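Local coordinates for protein maltose operon transcriptional repressor (Staphylococcus aureus subsp. aureus Mu50, PDB 3HCW) that probably represses transcription of the maltose operon, here as a C-terminal fragment with the two-lobed, periplasmic-binding-protein-like fold that senses effectors in LacI-type repressors, at residues Asn24-Asn29 and Thr226-Tyr231; Met202-Ile207 and Pro238-Ile243; Lys62-Arg67 and Ile88-Pro93; His41-Gln46 and Ala257-Leu262. All blocks are in the same frame, centred on the assembly; numbering follows the deposited sequence.

In the fold
Contacts 1 and 2 lie towards the middle of the chain and are buried, whereas contacts 3 and 4 sit near one end of the molecule and are only partly buried, their centres about 16 Å apart. Contacts 1 and 2 touch through the neighbouring strands 222-227 and 241-244, and both reach the second subunit. In contact 1 polar side chains meet but bond within their own segments or to other residues; only contact 2 has a hydrogen bond across, histidine to glutamine. Contacts 3 and 4 rest on aliphatic branches meeting methionine, glutamate, tyrosine and histidine. Contacts 1 and 4 both join elements far apart in sequence; contact 3 joins successive helix ends.

Contact 1: residues Asn24-Asn29 and Thr226-Tyr231; sequences NPFYIN and TFNDSY
Pro25 and Ser230 meet flank to flank, the CB of Pro25 3.9 Å from the CB of Ser230 and its CG equally near Ser230 OG. The hydroxyl is turned between its own backbone N and carbonyl carbon (chi1 69°), a rotation that lets it cap Leu232 N at the start of the next helix while its flank lies against the proline ring. Asn24 plays the matching part for helix 25-39: as N-cap residue its OD1 accepts from Phe26 N over 3.2 Å, with the donor tilted from the carbonyl plane. Two helix starts thus confront each other, one from each lobe of the LacI-type fold, across the cleft where relatives bind effectors. Asn228 reaches toward Asn24 and Phe26. It has two conformers, so the exact placing of its amide is doubtful; in one, OD1 approaches Phe26 CB at 3.6 Å, near the plane of the phenyl ring and at its edge. Asp200 takes the ND2 of Asn228, and a glycerol about 3 Å from that side chain, probably from the crystallisation liquor, may mark a pocket. Phe26 in turn packs on Pro247 and Leu250 of helix 247-263.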
loop_
_atom_site.group_PDB
_atom_site.type_symbol
_atom_site.label_atom_id
_atom_site.label_comp_id
_atom_site.label_asym_id
_atom_site.label_seq_id
_atom_site.Cartn_x
_atom_site.Cartn_y
_atom_site.Cartn_z
ATOM N N ASN A 24 -1.977 0.609 4.645
ATOM C CA ASN A 24 -0.728 0.519 5.396
ATOM C C ASN A 24 -0.149 -0.869 5.175
ATOM O O ASN A 24 -0.789 -1.857 5.522
ATOM C CB ASN A 24 -0.965 0.762 6.894
ATOM C CG ASN A 24 0.283 1.213 7.626
ATOM O OD1 ASN A 24 1.358 0.630 7.478
ATOM N ND2 ASN A 24 0.143 2.261 8.433
ATOM N N PRO A 25 1.059 -0.944 4.595
ATOM C CA PRO A 25 1.769 -2.194 4.317
ATOM C C PRO A 25 2.059 -3.039 5.558
ATOM O O PRO A 25 2.423 -4.207 5.423
ATOM C CB PRO A 25 3.101 -1.720 3.717
ATOM C CG PRO A 25 2.810 -0.387 3.163
ATOM C CD PRO A 25 1.848 0.220 4.156
ATOM N N PHE A 26 1.923 -2.449 6.743
ATOM C CA PHE A 26 2.028 -3.202 7.982
ATOM C C PHE A 26 0.868 -4.165 8.074
ATOM O O PHE A 26 1.066 -5.372 8.204
ATOM C CB PHE A 26 2.016 -2.295 9.217
ATOM C CG PHE A 26 1.987 -3.056 10.511
ATOM C CD1 PHE A 26 3.137 -3.671 10.994
ATOM C CD2 PHE A 26 0.802 -3.169 11.246
ATOM C CE1 PHE A 26 3.111 -4.387 12.199
ATOM C CE2 PHE A 26 0.769 -3.883 12.445
ATOM C CZ PHE A 26 1.922 -4.489 12.922
ATOM N N TYR A 27 -0.338 -3.615 8.011
ATOM C CA TYR A 27 -1.537 -4.420 8.130
ATOM C C TYR A 27 -1.725 -5.339 6.925
ATOM O O TYR A 27 -2.081 -6.493 7.089
ATOM C CB TYR A 27 -2.753 -3.537 8.392
ATOM C CG TYR A 27 -2.641 -2.784 9.698
ATOM C CD1 TYR A 27 -2.887 -3.424 10.917
ATOM C CD2 TYR A 27 -2.272 -1.435 9.723
ATOM C CE1 TYR A 27 -2.787 -2.739 12.128
ATOM C CE2 TYR A 27 -2.169 -0.740 10.928
ATOM C CZ TYR A 27 -2.427 -1.399 12.128
ATOM O OH TYR A 27 -2.323 -0.723 13.320
ATOM N N ILE A 28 -1.438 -4.851 5.723
ATOM C CA ILE A 28 -1.495 -5.727 4.535
ATOM C C ILE A 28 -0.637 -6.985 4.715
ATOM O O ILE A 28 -1.107 -8.099 4.498
ATOM C CB ILE A 28 -1.132 -4.977 3.236
ATOM C CG1 ILE A 28 -2.196 -3.913 2.949
ATOM C CG2 ILE A 28 -1.015 -5.954 2.043
ATOM C CD1 ILE A 28 -1.658 -2.729 2.264
ATOM N N ASN A 29 0.597 -6.809 5.176
ATOM C CA ASN A 29 1.461 -7.955 5.411
ATOM C C ASN A 29 1.110 -8.793 6.642
ATOM O O ASN A 29 1.231 -10.016 6.603
ATOM C CB ASN A 29 2.922 -7.526 5.399
ATOM C CG ASN A 29 3.365 -7.050 4.028
ATOM O OD1 ASN A 29 3.057 -7.681 3.026
ATOM N ND2 ASN A 29 4.078 -5.933 3.979
ATOM N N THR A 226 12.882 5.815 9.394
ATOM C CA THR A 226 11.585 5.435 9.944
ATOM C C THR A 226 11.487 3.943 10.277
ATOM O O THR A 226 12.493 3.241 10.265
ATOM C CB THR A 226 10.430 5.853 8.996
ATOM O OG1 THR A 226 9.166 5.578 9.620
ATOM C CG2 THR A 226 10.532 5.150 7.654
ATOM N N PHE A 227 10.271 3.478 10.580
ATOM C CA PHE A 227 10.006 2.073 10.883
ATOM C C PHE A 227 9.049 1.461 9.873
ATOM O O PHE A 227 8.288 2.181 9.227
ATOM C CB PHE A 227 9.412 1.915 12.285
ATOM C CG PHE A 227 10.304 2.404 13.382
ATOM C CD1 PHE A 227 11.079 1.508 14.121
ATOM C CD2 PHE A 227 10.354 3.762 13.697
ATOM C CE1 PHE A 227 11.888 1.977 15.148
ATOM C CE2 PHE A 227 11.144 4.229 14.718
ATOM C CZ PHE A 227 11.908 3.348 15.439
ATOM N N ASN A 228 9.007 0.166 9.863
ATOM C CA ASN A 228 8.494 -0.540 8.760
ATOM C C ASN A 228 8.731 -0.602 7.349
ATOM O O ASN A 228 7.944 -0.200 6.559
ATOM C CB ASN A 228 7.264 -1.341 9.090
ATOM C CG ASN A 228 6.049 -0.583 8.866
ATOM O OD1 ASN A 228 5.188 -0.964 8.074
ATOM N ND2 ASN A 228 5.947 0.516 9.560
ATOM N N ASP A 229 9.863 -1.171 7.054
ATOM C CA ASP A 229 10.349 -1.240 5.681
ATOM C C ASP A 229 9.371 -1.974 4.782
ATOM O O ASP A 229 8.883 -3.042 5.128
ATOM C CB ASP A 229 11.698 -1.957 5.620
ATOM C CG ASP A 229 12.353 -1.851 4.254
ATOM O OD1 ASP A 229 12.270 -0.768 3.642
ATOM O OD2 ASP A 229 12.949 -2.845 3.786
ATOM N N SER A 230 9.074 -1.359 3.645
ATOM C CA SER A 230 8.358 -2.001 2.564
ATOM C C SER A 230 8.912 -1.423 1.272
ATOM O O SER A 230 9.897 -0.674 1.283
ATOM C CB SER A 230 6.859 -1.702 2.666
ATOM O OG SER A 230 6.602 -0.333 2.387
ATOM N N TYR A 231 8.243 -1.745 0.173
ATOM C CA TYR A 231 8.554 -1.204 -1.136
ATOM C C TYR A 231 8.455 0.319 -1.159
ATOM O O TYR A 231 9.170 0.970 -1.915
ATOM C CB TYR A 231 7.641 -1.839 -2.202
ATOM C CG TYR A 231 8.044 -1.534 -3.628
ATOM C CD1 TYR A 231 9.292 -1.934 -4.131
ATOM C CD2 TYR A 231 7.182 -0.852 -4.479
ATOM C CE1 TYR A 231 9.666 -1.649 -5.449
ATOM C CE2 TYR A 231 7.541 -0.566 -5.797
ATOM C CZ TYR A 231 8.778 -0.959 -6.276
ATOM O OH TYR A 231 9.114 -0.658 -7.579
#

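Contact 2: residues Met202-Ile207 and Pro238-Ile243; sequences MLHLAI and PPQTCI
A single hydrogen bond joins His204 to Gln240: the imidazole NE2 donates to the amide OE1 over 2.6 Å, with an N-H...O angle of 159°. The NE2 corner of the ring is the part that meets the amide oxygen. OE1 lies close to the plane of the imidazole, at its edge, whereas the imidazole nitrogen stands above the carbonyl plane of Gln240 instead of on a lone pair; ring and amide planes are 57° apart. The histidine reaches across with its ring anti to the backbone N (chi1 -163°), and the bend of the glutamine chain at chi2 turns the amide so that OE1 comes to NE2. Both ends of the pair are tied down. His204 ND1 is hydrogen-bonded to Ser198 OG, Gln240 OE1 also to Thr224 OG1 and weakly to Ser284 OG, and Gln240 NE2 donates back to Pro238 O at 2.9 Å, which fixes the amide's orientation. Beyond this tight point the segments stand apart. Their nearest CA atoms, those of His204 and Gln240, are 9.4 Å from each other, and Leu205 comes no closer than 6.1 Å to the other segment. On this looser flank Leu205 stays partly exposed, though it packs on Ile235 of the second subunit; Pro238, which follows a cis peptide bond, packs on Tyr212, also of the second subunit. The bond therefore spans from helix 201-213 to Gln240, on the way into strand 241-244, passing beside strand 222-227, whose Thr224 and Thr226 both touch the His204 side chain.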
loop_
_atom_site.group_PDB
_atom_site.type_symbol
_atom_site.label_atom_id
_atom_site.label_comp_id
_atom_site.label_asym_id
_atom_site.label_seq_id
_atom_site.Cartn_x
_atom_site.Cartn_y
_atom_site.Cartn_z
ATOM N N MET A 202 4.100 5.328 6.845
ATOM C CA MET A 202 2.959 6.062 6.275
ATOM C C MET A 202 2.964 7.523 6.722
ATOM O O MET A 202 2.806 8.427 5.898
ATOM C CB MET A 202 1.633 5.363 6.627
ATOM C CG MET A 202 0.481 5.644 5.651
ATOM S SD MET A 202 0.855 5.435 3.879
ATOM C CE MET A 202 1.367 3.723 3.830
ATOM N N LEU A 203 3.203 7.752 8.013
ATOM C CA LEU A 203 3.435 9.107 8.522
ATOM C C LEU A 203 4.714 9.737 7.922
ATOM O O LEU A 203 4.710 10.892 7.520
ATOM C CB LEU A 203 3.503 9.093 10.056
ATOM C CG LEU A 203 3.847 10.395 10.789
ATOM C CD1 LEU A 203 2.770 11.428 10.509
ATOM C CD2 LEU A 203 4.006 10.142 12.297
ATOM N N HIS A 204 5.792 8.962 7.850
ATOM C CA HIS A 204 7.063 9.422 7.264
ATOM C C HIS A 204 6.934 9.952 5.840
ATOM O O HIS A 204 7.596 10.921 5.490
ATOM C CB HIS A 204 8.084 8.287 7.278
ATOM C CG HIS A 204 9.501 8.728 7.081
ATOM N ND1 HIS A 204 10.192 9.457 8.022
ATOM C CD2 HIS A 204 10.379 8.483 6.077
ATOM C CE1 HIS A 204 11.426 9.663 7.602
ATOM N NE2 HIS A 204 11.563 9.088 6.418
ATOM N N LEU A 205 6.085 9.323 5.029
ATOM C CA LEU A 205 5.893 9.761 3.649
ATOM C C LEU A 205 5.256 11.152 3.557
ATOM O O LEU A 205 5.570 11.909 2.646
ATOM C CB LEU A 205 5.075 8.757 2.856
ATOM C CG LEU A 205 5.680 7.385 2.513
ATOM C CD1 LEU A 205 4.609 6.534 1.847
ATOM C CD2 LEU A 205 6.909 7.476 1.620
ATOM N N ALA A 206 4.372 11.475 4.502
ATOM C CA ALA A 206 3.784 12.812 4.588
ATOM C C ALA A 206 4.860 13.824 4.974
ATOM O O ALA A 206 4.879 14.928 4.446
ATOM C CB ALA A 206 2.638 12.840 5.600
ATOM N N ILE A 207 5.741 13.435 5.902
ATOM C CA ILE A 207 6.868 14.272 6.313
ATOM C C ILE A 207 7.776 14.622 5.116
ATOM O O ILE A 207 8.106 15.785 4.922
ATOM C CB ILE A 207 7.741 13.613 7.439
ATOM C CG1 ILE A 207 6.900 13.028 8.591
ATOM C CG2 ILE A 207 8.789 14.601 7.970
ATOM C CD1 ILE A 207 6.121 14.038 9.429
ATOM N N PRO A 238 14.122 10.753 -0.743
ATOM C CA PRO A 238 15.004 9.701 -1.289
ATOM C C PRO A 238 14.744 8.339 -0.619
ATOM O O PRO A 238 14.030 8.296 0.383
ATOM C CB PRO A 238 16.398 10.199 -0.897
ATOM C CG PRO A 238 16.175 10.848 0.430
ATOM C CD PRO A 238 14.797 11.516 0.324
ATOM N N PRO A 239 15.291 7.224 -1.177
ATOM C CA PRO A 239 15.148 5.940 -0.487
ATOM C C PRO A 239 15.479 6.019 0.999
ATOM O O PRO A 239 16.467 6.642 1.387
ATOM C CB PRO A 239 16.146 5.051 -1.217
ATOM C CG PRO A 239 16.036 5.537 -2.627
ATOM C CD PRO A 239 16.002 7.050 -2.458
ATOM N N GLN A 240 14.635 5.401 1.817
ATOM C CA GLN A 240 14.712 5.604 3.260
ATOM C C GLN A 240 15.344 4.463 4.035
ATOM O O GLN A 240 15.034 3.276 3.816
ATOM C CB GLN A 240 13.331 5.929 3.830
ATOM C CG GLN A 240 12.748 7.240 3.283
ATOM C CD GLN A 240 13.448 8.446 3.846
ATOM O OE1 GLN A 240 13.704 8.511 5.043
ATOM N NE2 GLN A 240 13.762 9.414 2.991
ATOM N N THR A 241 16.237 4.853 4.939
ATOM C CA THR A 241 16.764 3.974 5.959
ATOM C C THR A 241 15.622 3.650 6.911
ATOM O O THR A 241 14.872 4.545 7.345
ATOM C CB THR A 241 17.930 4.638 6.671
ATOM O OG1 THR A 241 19.026 4.759 5.752
ATOM C CG2 THR A 241 18.378 3.849 7.874
ATOM N N CYS A 242 15.477 2.359 7.198
ATOM C CA CYS A 242 14.392 1.910 8.054
ATOM C C CYS A 242 14.618 0.562 8.690
ATOM O O CYS A 242 15.496 -0.216 8.295
ATOM C CB CYS A 242 13.033 1.936 7.333
ATOM S SG CYS A 242 13.082 1.442 5.636
ATOM N N ILE A 243 13.838 0.339 9.738
ATOM C CA ILE A 243 13.832 -0.902 10.463
ATOM C C ILE A 243 12.754 -1.794 9.859
ATOM O O ILE A 243 11.568 -1.438 9.857
ATOM C CB ILE A 243 13.521 -0.670 11.961
ATOM C CG1 ILE A 243 14.563 0.253 12.611
ATOM C CG2 ILE A 243 13.434 -1.998 12.690
ATOM C CD1 ILE A 243 15.981 -0.364 12.746
#

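Contact 3: residues Lys62-Arg67 and Ile88-Pro93; sequences KMIKQR and IDESMP
Ile64, near the end of helix 53-65, is the residue that meets both Glu90 and Met92, just past the end of helix 82-89. The stretch leading to it begins at Lys62, whose carbonyl receives Gln66 N in the last regular turn. Met63 follows and turns to Phe72 of strand 71-74. Ile64 comes next and divides its branches between the two partners. With CG2 anti to the backbone N, that methyl points at the carboxylate of Glu90, OE2 lying 3.5 Å away, while CD1 at the end of the other branch rests 3.8 Å from Met92 CG. Ile64 and Met92 lie alongside each other with their chains running opposite ways, and Met92 CG also lies 4.0 Å from Ile64 CG2. Glu90 instead runs obliquely across the isoleucine; its chain bends at chi2 (-130°), which returns OE2 over the methyl that its own CB already approaches at 4.0 Å. The two helices precede strands 71-74 and 94-97, parallel neighbours in the sheet, so the contact lies in successive strand-helix-strand units of the Rossmann-like N-terminal lobe. Phe72, on the first of these strands, touches Ile64 and Met92 alike. Past Ile64, Lys65 leads its charged end away from the contact, and at Gln66 the helical backbone breaks off. Arg67, with positive phi, closes the helix as the C-prime residue of a Schellman motif: its N bonds Ile64 O at 3.0 Å, and the residue after it reaches back to Met63 O.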
loop_
_atom_site.group_PDB
_atom_site.type_symbol
_atom_site.label_atom_id
_atom_site.label_comp_id
_atom_site.label_asym_id
_atom_site.label_seq_id
_atom_site.Cartn_x
_atom_site.Cartn_y
_atom_site.Cartn_z
ATOM N N LYS A 62 -21.050 -8.338 18.279
ATOM C CA LYS A 62 -21.889 -9.061 17.327
ATOM C C LYS A 62 -21.248 -10.403 16.974
ATOM O O LYS A 62 -21.906 -11.436 17.074
ATOM C CB LYS A 62 -22.144 -8.222 16.072
ATOM C CG LYS A 62 -23.172 -8.818 15.102
ATOM C CD LYS A 62 -23.827 -7.747 14.217
ATOM C CE LYS A 62 -22.840 -7.083 13.256
ATOM N NZ LYS A 62 -22.418 -7.985 12.144
ATOM N N MET A 63 -19.962 -10.380 16.611
ATOM C CA MET A 63 -19.188 -11.607 16.352
ATOM C C MET A 63 -19.155 -12.604 17.526
ATOM O O MET A 63 -19.120 -13.816 17.298
ATOM C CB MET A 63 -17.765 -11.273 15.893
ATOM C CG MET A 63 -17.699 -10.525 14.567
ATOM S SD MET A 63 -16.143 -9.648 14.289
ATOM C CE MET A 63 -15.106 -10.984 13.708
ATOM N N ILE A 64 -19.170 -12.103 18.766
ATOM C CA ILE A 64 -19.251 -12.975 19.952
ATOM C C ILE A 64 -20.636 -13.609 20.051
ATOM O O ILE A 64 -20.771 -14.838 20.057
ATOM C CB ILE A 64 -19.021 -12.239 21.325
ATOM C CG1 ILE A 64 -17.944 -11.139 21.273
ATOM C CG2 ILE A 64 -18.780 -13.260 22.459
ATOM C CD1 ILE A 64 -16.542 -11.578 20.960
ATOM N N LYS A 65 -21.643 -12.738 20.141
ATOM C CA LYS A 65 -23.032 -13.110 20.406
ATOM C C LYS A 65 -23.659 -13.989 19.321
ATOM O O LYS A 65 -24.353 -14.961 19.631
ATOM C CB LYS A 65 -23.869 -11.850 20.623
ATOM C CG LYS A 65 -24.414 -11.692 22.022
ATOM C CD LYS A 65 -25.895 -12.040 22.044
ATOM C CE LYS A 65 -26.564 -11.521 23.305
ATOM N NZ LYS A 65 -27.967 -11.098 23.043
ATOM N N GLN A 66 -23.389 -13.655 18.060
ATOM C CA GLN A 66 -23.844 -14.454 16.927
ATOM C C GLN A 66 -22.959 -15.677 16.674
ATOM O O GLN A 66 -23.138 -16.367 15.673
ATOM C CB GLN A 66 -23.921 -13.603 15.661
ATOM C CG GLN A 66 -25.156 -12.738 15.545
ATOM C CD GLN A 66 -25.298 -12.100 14.173
ATOM O OE1 GLN A 66 -24.312 -11.720 13.543
ATOM N NE2 GLN A 66 -26.534 -11.979 13.706
ATOM N N ARG A 67 -22.009 -15.923 17.584
ATOM C CA ARG A 67 -21.092 -17.074 17.555
ATOM C C ARG A 67 -20.393 -17.261 16.203
ATOM O O ARG A 67 -20.262 -18.383 15.716
ATOM C CB ARG A 67 -21.812 -18.367 17.973
ATOM C CG ARG A 67 -22.810 -18.229 19.120
ATOM C CD ARG A 67 -22.239 -18.697 20.437
ATOM N NE ARG A 67 -23.183 -19.574 21.130
ATOM C CZ ARG A 67 -24.062 -19.174 22.047
ATOM N NH1 ARG A 67 -24.134 -17.897 22.409
ATOM N NH2 ARG A 67 -24.874 -20.061 22.608
ATOM N N ILE A 88 -12.140 -10.904 27.299
ATOM C CA ILE A 88 -11.827 -11.456 28.618
ATOM C C ILE A 88 -13.112 -11.755 29.395
ATOM O O ILE A 88 -13.256 -12.844 29.967
ATOM C CB ILE A 88 -10.849 -10.535 29.408
ATOM C CG1 ILE A 88 -9.431 -10.678 28.836
ATOM C CG2 ILE A 88 -10.849 -10.861 30.912
ATOM C CD1 ILE A 88 -8.488 -9.542 29.181
ATOM N N ASP A 89 -14.044 -10.798 29.385
ATOM C CA ASP A 89 -15.361 -10.956 30.023
ATOM C C ASP A 89 -16.161 -12.122 29.439
ATOM O O ASP A 89 -16.762 -12.906 30.179
ATOM C CB ASP A 89 -16.187 -9.667 29.896
ATOM C CG ASP A 89 -15.693 -8.553 30.807
ATOM O OD1 ASP A 89 -15.693 -7.382 30.365
ATOM O OD2 ASP A 89 -15.308 -8.845 31.963
ATOM N N GLU A 90 -16.141 -12.240 28.113
ATOM C CA GLU A 90 -16.982 -13.203 27.408
ATOM C C GLU A 90 -16.227 -14.468 26.985
ATOM O O GLU A 90 -16.633 -15.160 26.046
ATOM C CB GLU A 90 -17.689 -12.526 26.231
ATOM C CG GLU A 90 -18.298 -11.175 26.610
ATOM C CD GLU A 90 -19.745 -11.017 26.193
ATOM O OE1 GLU A 90 -20.493 -10.331 26.924
ATOM O OE2 GLU A 90 -20.140 -11.571 25.144
ATOM N N SER A 91 -15.129 -14.743 27.698
ATOM C CA SER A 91 -14.339 -15.986 27.613
ATOM C C SER A 91 -13.832 -16.429 26.228
ATOM O O SER A 91 -13.609 -17.624 26.000
ATOM C CB SER A 91 -15.076 -17.137 28.307
ATOM O OG SER A 91 -14.962 -17.024 29.712
ATOM N N MET A 92 -13.633 -15.471 25.325
ATOM C CA MET A 92 -13.163 -15.772 23.975
ATOM C C MET A 92 -11.645 -15.949 23.939
ATOM O O MET A 92 -10.921 -15.102 24.456
ATOM C CB MET A 92 -13.587 -14.673 22.995
ATOM C CG MET A 92 -15.082 -14.644 22.664
ATOM S SD MET A 92 -15.742 -16.198 22.019
ATOM C CE MET A 92 -14.772 -16.449 20.521
ATOM N N PRO A 93 -11.163 -17.057 23.339
ATOM C CA PRO A 93 -9.724 -17.270 23.142
ATOM C C PRO A 93 -9.171 -16.223 22.187
ATOM O O PRO A 93 -9.839 -15.889 21.200
ATOM C CB PRO A 93 -9.659 -18.653 22.481
ATOM C CG PRO A 93 -10.952 -19.308 22.824
ATOM C CD PRO A 93 -11.947 -18.189 22.813
#

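Contact 4: residues His41-Gln46 and Ala257-Leu262; sequences HGYGTQ and AILNIL
Tyr43 lays one face of its ring against Leu259, whose CD1 methyl stands 4.1 Å from the ring centroid and 21° off the normal, a CH-pi contact shifted toward the CG and CD1 rim. The fork of Leu259 sets one methyl to each of two rings: CD1 goes to the tyrosine, and CD2 to His41, where it meets CG at 3.8 Å in an oblique approach. Torsions away from staggered values, chi1 -100° among them, aim the methyls there and may mean some strain. The phenol end of Tyr43 is taken by the next turn of the helix. There Leu262 approaches at a slant, its CD1 3.7 Å from Tyr43 CE2 and its CB 4.1 Å from Tyr43 OH. Helix 247-263 thereby closes over the approach to edge strand 44-47; it follows strand 241-244 of the other half of the sheet, yet Leu262 also touches Ile10 and Ala71 of the N-terminal lobe, as in the crossovers between lobes of this fold. Tyr43 itself rests on Ile10 and on Cys38 of helix 25-39. The imidazole's ND1 is bonded to Thr37 O, in its own lobe, which helps set the turn of the ring that Leu259 CD2 touches. With no hydrogen bond between the segments, their mutual position depends on how leucine methyls fit against the two rings, only one of them over a face.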
loop_
_atom_site.group_PDB
_atom_site.type_symbol
_atom_site.label_atom_id
_atom_site.label_comp_id
_atom_site.label_asym_id
_atom_site.label_seq_id
_atom_site.Cartn_x
_atom_site.Cartn_y
_atom_site.Cartn_z
ATOM N N HIS A 41 -4.611 -24.559 7.186
ATOM C CA HIS A 41 -5.088 -25.477 8.219
ATOM C C HIS A 41 -6.619 -25.526 8.301
ATOM O O HIS A 41 -7.185 -25.917 9.327
ATOM C CB HIS A 41 -4.473 -25.106 9.574
ATOM C CG HIS A 41 -2.993 -25.325 9.644
ATOM N ND1 HIS A 41 -2.081 -24.437 9.113
ATOM C CD2 HIS A 41 -2.266 -26.332 10.181
ATOM C CE1 HIS A 41 -0.857 -24.890 9.316
ATOM N NE2 HIS A 41 -0.942 -26.037 9.964
ATOM N N GLY A 42 -7.281 -25.120 7.217
ATOM C CA GLY A 42 -8.744 -25.171 7.120
ATOM C C GLY A 42 -9.513 -24.076 7.850
ATOM O O GLY A 42 -10.735 -24.172 8.026
ATOM N N TYR A 43 -8.801 -23.035 8.275
ATOM C CA TYR A 43 -9.415 -21.921 8.985
ATOM C C TYR A 43 -9.611 -20.713 8.086
ATOM O O TYR A 43 -8.737 -20.371 7.291
ATOM C CB TYR A 43 -8.599 -21.552 10.232
ATOM C CG TYR A 43 -8.909 -22.435 11.424
ATOM C CD1 TYR A 43 -8.352 -23.718 11.539
ATOM C CD2 TYR A 43 -9.777 -21.997 12.429
ATOM C CE1 TYR A 43 -8.642 -24.532 12.630
ATOM C CE2 TYR A 43 -10.072 -22.800 13.529
ATOM C CZ TYR A 43 -9.501 -24.062 13.623
ATOM O OH TYR A 43 -9.797 -24.859 14.700
ATOM N N GLY A 44 -10.781 -20.091 8.200
ATOM C CA GLY A 44 -11.070 -18.850 7.485
ATOM C C GLY A 44 -10.781 -17.676 8.398
ATOM O O GLY A 44 -10.538 -17.862 9.591
ATOM N N THR A 45 -10.781 -16.471 7.834
ATOM C CA THR A 45 -10.536 -15.247 8.600
ATOM C C THR A 45 -11.604 -14.198 8.318
ATOM O O THR A 45 -12.190 -14.177 7.236
ATOM C CB THR A 45 -9.139 -14.623 8.319
ATOM O OG1 THR A 45 -9.083 -14.115 6.983
ATOM C CG2 THR A 45 -8.008 -15.630 8.532
ATOM N N GLN A 46 -11.848 -13.327 9.293
ATOM C CA GLN A 46 -12.833 -12.260 9.144
ATOM C C GLN A 46 -12.343 -10.966 9.802
ATOM O O GLN A 46 -12.397 -10.806 11.036
ATOM C CB GLN A 46 -14.180 -12.697 9.717
ATOM C CG GLN A 46 -15.366 -11.863 9.251
ATOM C CD GLN A 46 -16.572 -12.006 10.169
ATOM O OE1 GLN A 46 -17.019 -13.116 10.462
ATOM N NE2 GLN A 46 -17.101 -10.879 10.626
ATOM N N ALA A 257 0.013 -19.459 16.532
ATOM C CA ALA A 257 -0.309 -19.420 17.967
ATOM C C ALA A 257 -1.785 -19.683 18.247
ATOM O O ALA A 257 -2.110 -20.488 19.108
ATOM C CB ALA A 257 0.098 -18.088 18.586
ATOM N N ILE A 258 -2.669 -19.008 17.515
ATOM C CA ILE A 258 -4.109 -19.121 17.760
ATOM C C ILE A 258 -4.632 -20.521 17.396
ATOM O O ILE A 258 -5.492 -21.064 18.097
ATOM C CB ILE A 258 -4.908 -17.959 17.090
ATOM C CG1 ILE A 258 -6.336 -17.855 17.647
ATOM C CG2 ILE A 258 -4.879 -18.060 15.563
ATOM C CD1 ILE A 258 -6.425 -17.652 19.183
ATOM N N LEU A 259 -4.063 -21.103 16.337
ATOM C CA LEU A 259 -4.346 -22.467 15.901
ATOM C C LEU A 259 -3.939 -23.477 16.956
ATOM O O LEU A 259 -4.655 -24.449 17.199
ATOM C CB LEU A 259 -3.596 -22.770 14.607
ATOM C CG LEU A 259 -4.310 -22.712 13.253
ATOM C CD1 LEU A 259 -5.457 -21.698 13.203
ATOM C CD2 LEU A 259 -3.287 -22.474 12.133
ATOM N N ASN A 260 -2.792 -23.226 17.586
ATOM C CA ASN A 260 -2.265 -24.085 18.636
ATOM C C ASN A 260 -3.109 -23.995 19.905
ATOM O O ASN A 260 -3.342 -25.002 20.569
ATOM C CB ASN A 260 -0.795 -23.758 18.924
ATOM C CG ASN A 260 0.160 -24.222 17.804
ATOM O OD1 ASN A 260 1.366 -23.993 17.886
ATOM N ND2 ASN A 260 -0.375 -24.859 16.764
ATOM N N ILE A 261 -3.580 -22.790 20.219
ATOM C CA ILE A 261 -4.508 -22.590 21.327
ATOM C C ILE A 261 -5.823 -23.367 21.094
ATOM O O ILE A 261 -6.313 -24.044 21.997
ATOM C CB ILE A 261 -4.731 -21.079 21.616
ATOM C CG1 ILE A 261 -3.431 -20.464 22.149
ATOM C CG2 ILE A 261 -5.880 -20.855 22.604
ATOM C CD1 ILE A 261 -3.581 -19.135 22.859
ATOM N N LEU A 262 -6.341 -23.320 19.867
ATOM C CA LEU A 262 -7.579 -24.030 19.512
ATOM C C LEU A 262 -7.446 -25.559 19.424
ATOM O O LEU A 262 -8.452 -26.268 19.494
ATOM C CB LEU A 262 -8.176 -23.474 18.212
ATOM C CG LEU A 262 -8.700 -22.039 18.250
ATOM C CD1 LEU A 262 -8.904 -21.516 16.832
ATOM C CD2 LEU A 262 -9.979 -21.905 19.088
#